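Local coordinates for protein putative glycosyl hydrolase (Bacteroides thetaiotaomicron VPI-5482, PDB 3K11) that probably acts as a hydrolase of the glycosyl hydrolase family 88, although its substrate is not established, at residues F77-L91 with V394-A406. Sequence-based numbering, arbitrary orientation.
Sequences FRLASYEWGVTYSAL and VYAAHGYGPVLWA
F77 sends its ring tip against Y400, with CZ of F77 3.4 Å from CE2 of Y400. The two ring planes are tilted 50° to each other, an oblique pairing. The edge of the F77 ring also faces the backbone O of V394 and of Y395, and its CD1 packs on the methyl of A397. The Y400 hydroxyl donates to V394 O, 2.6 Å from OH, which helps fix the ring that F77 meets. Y42 and I43 of helix 29-45 pack around this cluster.

At the far end, the indole of W405 lies flat over A90 CA and S89 CB. A90 CA sits over one face of the indole, 3.8 Å from the centroid of the five-membered ring, a CH-pi contact. S89 CB lies over the six-membered ring in the same way, while V86 CG1 meets the indole edge. The A90 methyl packs on W405 CB and comes 3.3 Å from G401 O.

Between these ends, helices 82-91 and 400-406 run nearly parallel, 14° apart. G401 has no side chain, and its CA comes within 3.7 Å of T87 CA. E83 keeps its CG beside the backbone N (chi1 -58°), which lays that methylene over the H398 ring. A397 CB fits against E83 CB, 3.5 Å away.

No clear direct hydrogen bond crosses the interface; two waters bridge the segments instead. One donates to E83 O and A397 O and accepts from G401 N. Another links E83 OE2 to A397 N. The chemistry implies two neighbouring helices near the centre of the chain, consistent with the helical barrel of this family, joined mainly by apolar and aromatic packing, with water taking up E83 O, A397 O, A397 N and G401 N where the segments meet.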
loop_
_atom_site.group_PDB
_atom_site.type_symbol
_atom_site.label_atom_id
_atom_site.label_comp_id
_atom_site.label_asym_id
_atom_site.label_seq_id
_atom_site.Cartn_x
_atom_site.Cartn_y
_atom_site.Cartn_z
ATOM N N PHE A 77 18.306 -25.824 20.479
ATOM C CA PHE A 77 17.915 -24.556 21.072
ATOM C C PHE A 77 18.490 -24.368 22.470
ATOM O O PHE A 77 18.524 -25.329 23.249
ATOM C CB PHE A 77 16.410 -24.511 21.172
ATOM C CG PHE A 77 15.735 -24.800 19.873
ATOM C CD1 PHE A 77 15.835 -23.883 18.827
ATOM C CD2 PHE A 77 15.106 -26.027 19.655
ATOM C CE1 PHE A 77 15.285 -24.176 17.595
ATOM C CE2 PHE A 77 14.530 -26.308 18.442
ATOM C CZ PHE A 77 14.621 -25.357 17.400
ATOM N N ARG A 78 18.915 -23.134 22.775
ATOM C CA ARG A 78 19.518 -22.781 24.078
ATOM C C ARG A 78 18.418 -22.714 25.121
ATOM O O ARG A 78 17.312 -22.240 24.834
ATOM C CB ARG A 78 20.261 -21.431 23.976
ATOM C CG ARG A 78 21.520 -21.460 23.121
ATOM C CD ARG A 78 22.024 -20.083 22.626
ATOM N NE ARG A 78 21.084 -19.513 21.638
ATOM C CZ ARG A 78 20.531 -18.289 21.672
ATOM N NH1 ARG A 78 20.846 -17.391 22.617
ATOM N NH2 ARG A 78 19.665 -17.949 20.722
ATOM N N LEU A 79 18.698 -23.235 26.313
ATOM C CA LEU A 79 17.718 -23.264 27.405
ATOM C C LEU A 79 17.375 -21.930 28.051
ATOM O O LEU A 79 16.303 -21.805 28.643
ATOM C CB LEU A 79 18.201 -24.198 28.531
ATOM C CG LEU A 79 18.177 -25.714 28.305
ATOM C CD1 LEU A 79 18.809 -26.511 29.505
ATOM C CD2 LEU A 79 16.743 -26.185 28.145
ATOM N N ALA A 80 18.288 -20.963 27.993
ATOM C CA ALA A 80 18.078 -19.711 28.714
ATOM C C ALA A 80 18.243 -18.494 27.848
ATOM O O ALA A 80 18.534 -17.400 28.355
ATOM C CB ALA A 80 18.961 -19.623 29.903
ATOM N N SER A 81 17.948 -18.647 26.557
ATOM C CA SER A 81 17.918 -17.513 25.682
ATOM C C SER A 81 16.565 -16.792 25.909
ATOM O O SER A 81 15.646 -17.350 26.505
ATOM C CB SER A 81 17.945 -18.010 24.260
ATOM O OG SER A 81 16.778 -18.763 24.010
ATOM N N TYR A 82 16.424 -15.560 25.431
ATOM C CA TYR A 82 15.122 -14.902 25.612
ATOM C C TYR A 82 14.046 -15.628 24.829
ATOM O O TYR A 82 12.908 -15.705 25.275
ATOM C CB TYR A 82 15.190 -13.424 25.238
ATOM C CG TYR A 82 15.280 -13.083 23.779
ATOM C CD1 TYR A 82 14.124 -13.003 23.006
ATOM C CD2 TYR A 82 16.459 -12.721 23.195
ATOM C CE1 TYR A 82 14.180 -12.652 21.692
ATOM C CE2 TYR A 82 16.509 -12.361 21.877
ATOM C CZ TYR A 82 15.358 -12.348 21.123
ATOM O OH TYR A 82 15.365 -11.927 19.795
ATOM N N GLU A 83 14.436 -16.203 23.687
ATOM C CA GLU A 83 13.505 -17.027 22.888
ATOM C C GLU A 83 12.922 -18.140 23.725
ATOM O O GLU A 83 11.719 -18.427 23.664
ATOM C CB GLU A 83 14.167 -17.572 21.621
ATOM C CG GLU A 83 14.732 -16.535 20.672
ATOM C CD GLU A 83 16.220 -16.321 20.837
ATOM O OE1 GLU A 83 16.660 -15.990 21.938
ATOM O OE2 GLU A 83 16.949 -16.452 19.838
ATOM N N TRP A 84 13.757 -18.780 24.537
ATOM C CA TRP A 84 13.229 -19.864 25.357
ATOM C C TRP A 84 12.455 -19.341 26.555
ATOM O O TRP A 84 11.547 -20.017 27.025
ATOM C CB TRP A 84 14.337 -20.896 25.718
ATOM C CG TRP A 84 13.910 -22.242 25.268
ATOM C CD1 TRP A 84 13.668 -23.329 26.023
ATOM C CD2 TRP A 84 13.527 -22.593 23.926
ATOM N NE1 TRP A 84 13.223 -24.353 25.247
ATOM C CE2 TRP A 84 13.113 -23.929 23.952
ATOM C CE3 TRP A 84 13.489 -21.897 22.717
ATOM C CZ2 TRP A 84 12.693 -24.598 22.812
ATOM C CZ3 TRP A 84 13.062 -22.569 21.563
ATOM C CH2 TRP A 84 12.662 -23.892 21.630
ATOM N N GLY A 85 12.784 -18.130 27.037
ATOM C CA GLY A 85 11.937 -17.457 28.027
ATOM C C GLY A 85 10.497 -17.416 27.501
ATOM O O GLY A 85 9.520 -17.709 28.231
ATOM N N VAL A 86 10.347 -17.107 26.222
ATOM C CA VAL A 86 9.001 -17.113 25.645
ATOM C C VAL A 86 8.412 -18.527 25.664
ATOM O O VAL A 86 7.235 -18.755 26.050
ATOM C CB VAL A 86 8.989 -16.510 24.206
ATOM C CG1 VAL A 86 7.541 -16.522 23.644
ATOM C CG2 VAL A 86 9.598 -15.120 24.202
ATOM N N THR A 87 9.223 -19.519 25.300
ATOM C CA THR A 87 8.752 -20.916 25.285
ATOM C C THR A 87 8.273 -21.343 26.658
ATOM O O THR A 87 7.232 -22.021 26.790
ATOM C CB THR A 87 9.855 -21.844 24.786
ATOM O OG1 THR A 87 10.195 -21.491 23.440
ATOM C CG2 THR A 87 9.434 -23.346 24.863
ATOM N N TYR A 88 9.024 -20.974 27.691
ATOM C CA TYR A 88 8.609 -21.356 29.046
ATOM C C TYR A 88 7.251 -20.744 29.429
ATOM O O TYR A 88 6.397 -21.419 30.004
ATOM C CB TYR A 88 9.658 -20.948 30.077
ATOM C CG TYR A 88 10.983 -21.656 29.923
ATOM C CD1 TYR A 88 11.055 -23.052 29.885
ATOM C CD2 TYR A 88 12.168 -20.936 29.850
ATOM C CE1 TYR A 88 12.279 -23.690 29.733
ATOM C CE2 TYR A 88 13.394 -21.576 29.695
ATOM C CZ TYR A 88 13.448 -22.947 29.659
ATOM O OH TYR A 88 14.665 -23.591 29.502
ATOM N N SER A 89 7.067 -19.453 29.145
ATOM C CA SER A 89 5.767 -18.792 29.396
ATOM C C SER A 89 4.651 -19.438 28.598
ATOM O O SER A 89 3.544 -19.642 29.124
ATOM C CB SER A 89 5.819 -17.263 29.116
ATOM O OG SER A 89 6.340 -16.528 30.241
ATOM N N ALA A 90 4.933 -19.763 27.339
ATOM C CA ALA A 90 3.961 -20.462 26.484
ATOM C C ALA A 90 3.475 -21.772 27.076
ATOM O O ALA A 90 2.258 -22.089 27.077
ATOM C CB ALA A 90 4.574 -20.708 25.116
ATOM N N LEU A 91 4.422 -22.569 27.558
ATOM C CA LEU A 91 4.103 -23.898 28.119
ATOM C C LEU A 91 3.379 -23.828 29.450
ATOM O O LEU A 91 2.508 -24.677 29.739
ATOM C CB LEU A 91 5.389 -24.725 28.225
ATOM C CG LEU A 91 5.942 -25.189 26.862
ATOM C CD1 LEU A 91 7.374 -25.765 27.019
ATOM C CD2 LEU A 91 4.966 -26.171 26.126
ATOM N N VAL A 394 14.638 -22.720 10.134
ATOM C CA VAL A 394 13.957 -23.584 11.109
ATOM C C VAL A 394 14.549 -23.531 12.485
ATOM O O VAL A 394 13.837 -23.752 13.484
ATOM C CB VAL A 394 13.903 -25.039 10.615
ATOM C CG1 VAL A 394 12.963 -25.122 9.368
ATOM C CG2 VAL A 394 15.333 -25.566 10.372
ATOM N N TYR A 395 15.838 -23.241 12.568
ATOM C CA TYR A 395 16.466 -23.151 13.869
ATOM C C TYR A 395 16.415 -21.783 14.556
ATOM O O TYR A 395 16.987 -21.625 15.632
ATOM C CB TYR A 395 17.908 -23.626 13.793
ATOM C CG TYR A 395 17.975 -25.097 13.470
ATOM C CD1 TYR A 395 17.477 -26.025 14.373
ATOM C CD2 TYR A 395 18.492 -25.554 12.256
ATOM C CE1 TYR A 395 17.498 -27.365 14.105
ATOM C CE2 TYR A 395 18.514 -26.922 11.977
ATOM C CZ TYR A 395 18.009 -27.812 12.920
ATOM O OH TYR A 395 18.031 -29.192 12.721
ATOM N N ALA A 396 15.793 -20.779 13.919
ATOM C CA ALA A 396 15.505 -19.513 14.591
ATOM C C ALA A 396 14.594 -19.887 15.739
ATOM O O ALA A 396 13.467 -20.367 15.512
ATOM C CB ALA A 396 14.798 -18.571 13.652
ATOM N N ALA A 397 15.040 -19.629 16.964
ATOM C CA ALA A 397 14.314 -20.095 18.149
ATOM C C ALA A 397 13.007 -19.317 18.400
ATOM O O ALA A 397 12.120 -19.736 19.160
ATOM C CB ALA A 397 15.198 -19.990 19.368
ATOM N N HIS A 398 12.885 -18.181 17.748
ATOM C CA HIS A 398 11.799 -17.249 17.979
ATOM C C HIS A 398 10.467 -17.786 17.575
ATOM O O HIS A 398 9.457 -17.219 17.966
ATOM C CB HIS A 398 12.001 -15.988 17.137
ATOM C CG HIS A 398 13.361 -15.413 17.256
ATOM N ND1 HIS A 398 14.441 -15.940 16.597
ATOM C CD2 HIS A 398 13.829 -14.373 17.994
ATOM C CE1 HIS A 398 15.518 -15.252 16.934
ATOM N NE2 HIS A 398 15.162 -14.272 17.739
ATOM N N GLY A 399 10.449 -18.818 16.726
ATOM C CA GLY A 399 9.164 -19.340 16.270
ATOM C C GLY A 399 8.445 -20.215 17.272
ATOM O O GLY A 399 7.212 -20.332 17.259
ATOM N N TYR A 400 9.213 -20.848 18.159
ATOM C CA TYR A 400 8.679 -21.982 18.928
ATOM C C TYR A 400 7.697 -21.559 20.029
ATOM O O TYR A 400 6.570 -22.098 20.090
ATOM C CB TYR A 400 9.868 -22.857 19.435
ATOM C CG TYR A 400 10.494 -23.507 18.232
ATOM C CD1 TYR A 400 9.939 -24.652 17.684
ATOM C CD2 TYR A 400 11.495 -22.870 17.520
ATOM C CE1 TYR A 400 10.421 -25.194 16.479
ATOM C CE2 TYR A 400 11.998 -23.425 16.314
ATOM C CZ TYR A 400 11.456 -24.584 15.820
ATOM O OH TYR A 400 11.896 -25.119 14.622
ATOM N N GLY A 401 8.136 -20.635 20.890
ATOM C CA GLY A 401 7.324 -20.111 21.996
ATOM C C GLY A 401 6.006 -19.586 21.491
ATOM O O GLY A 401 4.936 -19.958 21.961
ATOM N N PRO A 402 6.082 -18.683 20.538
ATOM C CA PRO A 402 4.863 -18.111 19.994
ATOM C C PRO A 402 3.867 -19.084 19.391
ATOM O O PRO A 402 2.696 -18.949 19.621
ATOM C CB PRO A 402 5.379 -17.107 18.997
ATOM C CG PRO A 402 6.696 -16.663 19.526
ATOM C CD PRO A 402 7.284 -17.958 20.103
ATOM N N VAL A 403 4.330 -20.097 18.665
ATOM C CA VAL A 403 3.424 -21.081 18.106
ATOM C C VAL A 403 2.760 -21.839 19.228
ATOM O O VAL A 403 1.557 -22.117 19.173
ATOM C CB VAL A 403 4.186 -22.009 17.118
ATOM C CG1 VAL A 403 3.356 -23.252 16.773
ATOM C CG2 VAL A 403 4.564 -21.186 15.845
ATOM N N LEU A 404 3.543 -22.244 20.223
ATOM C CA LEU A 404 2.970 -22.986 21.352
ATOM C C LEU A 404 1.936 -22.164 22.108
ATOM O O LEU A 404 0.868 -22.655 22.480
ATOM C CB LEU A 404 4.078 -23.435 22.329
ATOM C CG LEU A 404 5.036 -24.546 21.824
ATOM C CD1 LEU A 404 6.330 -24.633 22.700
ATOM C CD2 LEU A 404 4.307 -25.921 21.809
ATOM N N TRP A 405 2.277 -20.912 22.342
ATOM C CA TRP A 405 1.425 -20.002 23.122
ATOM C C TRP A 405 0.157 -19.695 22.340
ATOM O O TRP A 405 -0.938 -19.751 22.882
ATOM C CB TRP A 405 2.190 -18.711 23.421
ATOM C CG TRP A 405 1.877 -18.057 24.741
ATOM C CD1 TRP A 405 0.799 -18.263 25.539
ATOM C CD2 TRP A 405 2.660 -17.056 25.382
ATOM N NE1 TRP A 405 0.865 -17.463 26.637
ATOM C CE2 TRP A 405 1.991 -16.695 26.563
ATOM C CE3 TRP A 405 3.877 -16.444 25.085
ATOM C CZ2 TRP A 405 2.476 -15.725 27.415
ATOM C CZ3 TRP A 405 4.368 -15.498 25.937
ATOM C CH2 TRP A 405 3.659 -15.122 27.071
ATOM N N ALA A 406 0.303 -19.413 21.050
ATOM C CA ALA A 406 -0.872 -19.201 20.191
ATOM C C ALA A 406 -1.836 -20.401 20.155
ATOM O O ALA A 406 -3.068 -20.265 20.236
ATOM C CB ALA A 406 -0.398 -18.786 18.787
HETATM O O HOH W 1 10.423 -19.002 21.144
HETATM O O HOH W 2 17.437 -18.065 17.493
#